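Local coordinates for protein peptidylprolyl Isomerase (Naegleria fowleri, PDB 6B4P) that probably catalyses the cis-trans isomerisation of peptide bonds preceding proline, as an FKBP-type peptidylprolyl isomerase, at residues T49-K54 and N114-F119. Sequence-based numbering, arbitrary orientation.
Sequences TLTSGK and NSTLMF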
loop_
_atom_site.group_PDB
_atom_site.type_symbol
_atom_site.label_atom_id
_atom_site.label_comp_id
_atom_site.label_asym_id
_atom_site.label_seq_id
_atom_site.Cartn_x
_atom_site.Cartn_y
_atom_site.Cartn_z
ATOM N N THR A 49 -4.826 4.143 7.598
ATOM C CA THR A 49 -5.767 4.151 8.713
ATOM C C THR A 49 -5.699 2.827 9.455
ATOM O O THR A 49 -5.333 1.798 8.890
ATOM C CB THR A 49 -7.210 4.382 8.244
ATOM O OG1 THR A 49 -7.595 3.339 7.343
ATOM C CG2 THR A 49 -7.334 5.699 7.518
ATOM N N LEU A 50 -6.057 2.859 10.734
ATOM C CA LEU A 50 -6.273 1.626 11.471
ATOM C C LEU A 50 -7.632 1.039 11.083
ATOM O O LEU A 50 -8.413 1.660 10.356
ATOM C CB LEU A 50 -6.184 1.890 12.972
ATOM C CG LEU A 50 -4.892 2.575 13.445
ATOM C CD1 LEU A 50 -4.920 2.779 14.963
ATOM C CD2 LEU A 50 -3.646 1.786 13.022
ATOM N N THR A 51 -7.923 -0.180 11.557
ATOM C CA THR A 51 -9.203 -0.791 11.187
ATOM C C THR A 51 -10.393 -0.121 11.861
ATOM O O THR A 51 -11.542 -0.468 11.554
ATOM C CB THR A 51 -9.207 -2.287 11.506
ATOM O OG1 THR A 51 -8.728 -2.487 12.839
ATOM C CG2 THR A 51 -8.293 -3.012 10.548
ATOM N N SER A 52 -10.145 0.821 12.763
ATOM C CA SER A 52 -11.181 1.708 13.268
ATOM C C SER A 52 -11.552 2.799 12.277
ATOM O O SER A 52 -12.553 3.493 12.492
ATOM C CB SER A 52 -10.707 2.357 14.561
ATOM O OG SER A 52 -9.503 3.066 14.314
ATOM N N GLY A 53 -10.761 2.975 11.216
ATOM C CA GLY A 53 -10.885 4.123 10.348
ATOM C C GLY A 53 -10.075 5.327 10.781
ATOM O O GLY A 53 -10.073 6.339 10.069
ATOM N N LYS A 54 -9.376 5.244 11.912
ATOM C CA LYS A 54 -8.566 6.357 12.393
ATOM C C LYS A 54 -7.334 6.519 11.517
ATOM O O LYS A 54 -6.502 5.609 11.426
ATOM C CB LYS A 54 -8.147 6.131 13.840
ATOM N N ASN A 114 0.824 -4.747 16.811
ATOM C CA ASN A 114 -0.016 -5.802 16.234
ATOM C C ASN A 114 -1.229 -5.238 15.484
ATOM O O ASN A 114 -2.366 -5.678 15.670
ATOM C CB ASN A 114 -0.447 -6.800 17.313
ATOM C CG ASN A 114 -1.008 -8.064 16.732
ATOM O OD1 ASN A 114 -0.745 -8.395 15.573
ATOM N ND2 ASN A 114 -1.798 -8.777 17.523
ATOM N N SER A 115 -0.975 -4.302 14.574
ATOM C CA SER A 115 -2.035 -3.593 13.864
ATOM C C SER A 115 -2.233 -4.094 12.437
ATOM O O SER A 115 -1.291 -4.083 11.635
ATOM C CB SER A 115 -1.724 -2.101 13.792
ATOM O OG SER A 115 -1.873 -1.473 15.042
ATOM N N THR A 116 -3.472 -4.452 12.106
ATOM C CA THR A 116 -3.905 -4.459 10.713
ATOM C C THR A 116 -3.925 -3.023 10.205
ATOM O O THR A 116 -4.397 -2.121 10.896
ATOM C CB THR A 116 -5.301 -5.083 10.593
ATOM O OG1 THR A 116 -5.277 -6.430 11.077
ATOM C CG2 THR A 116 -5.780 -5.083 9.133
ATOM N N LEU A 117 -3.388 -2.792 9.008
ATOM C CA LEU A 117 -3.320 -1.446 8.458
ATOM C C LEU A 117 -4.152 -1.380 7.193
ATOM O O LEU A 117 -4.073 -2.280 6.351
ATOM C CB LEU A 117 -1.880 -1.031 8.123
ATOM C CG LEU A 117 -0.879 -1.149 9.267
ATOM C CD1 LEU A 117 0.488 -0.727 8.783
ATOM C CD2 LEU A 117 -1.314 -0.311 10.469
ATOM N N MET A 118 -4.932 -0.308 7.053
ATOM C CA MET A 118 -5.668 -0.041 5.823
ATOM C C MET A 118 -4.974 1.080 5.058
ATOM O O MET A 118 -4.611 2.104 5.647
ATOM C CB MET A 118 -7.106 0.363 6.128
ATOM C CG MET A 118 -7.819 -0.542 7.120
ATOM S SD MET A 118 -7.945 -2.273 6.591
ATOM C CE MET A 118 -8.906 -2.134 5.094
ATOM N N PHE A 119 -4.800 0.907 3.747
ATOM C CA PHE A 119 -4.153 1.943 2.951
ATOM C C PHE A 119 -4.940 2.203 1.680
ATOM O O PHE A 119 -5.267 1.263 0.950
ATOM C CB PHE A 119 -2.715 1.574 2.543
ATOM C CG PHE A 119 -1.702 1.688 3.647
ATOM C CD1 PHE A 119 -1.086 2.890 3.921
ATOM C CD2 PHE A 119 -1.338 0.574 4.379
ATOM C CE1 PHE A 119 -0.122 2.992 4.924
ATOM C CE2 PHE A 119 -0.393 0.668 5.385
ATOM C CZ PHE A 119 0.217 1.870 5.651
HETATM O O HOH W 1 -6.929 4.285 4.493
HETATM O O HOH W 2 -5.672 -1.624 13.168
#
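In the antiparallel sheet of this FKBP-type domain, strand 41-50 runs beside strand 117-126, and the pairing of T49 with M118 lies just before a turn. Two backbone bonds identify this as a hydrogen-bonded antiparallel pair: T49 N to M118 O and M118 N to T49 O, each 2.8 Å, with N-H...O angles of 168° and 165°. Both side chains lie on the same sheet face, and T49 OG1 packs 3.3 Å from M118 CB. A chi1 of 60° sets that hydroxyl between T49's own N and carbonyl carbon, where it also meets a water that donates a weak bond to M118 O.

A type I turn from L50 to G53, closed by G53 N donating to L50 O, connects to strand 55-58. The L50 side chain starts away from the partner strand, yet its CD2 returns to within 4.0 Å of L117 CD2; F56 touches both leucines.

Beyond the paired residues the backbones part, the CA atoms of T51 and T116 being 6.5 Å apart. Here a water bridges them, accepting from T51 N and donating to T116 O at 2.7 Å. The M118 chain, bent at both chi2 and chi3, brings SD beside the T51 methyl, and the T51 and T116 side chains cross at about a right angle, with T51 CG2 3.6 Å from T116 CG2.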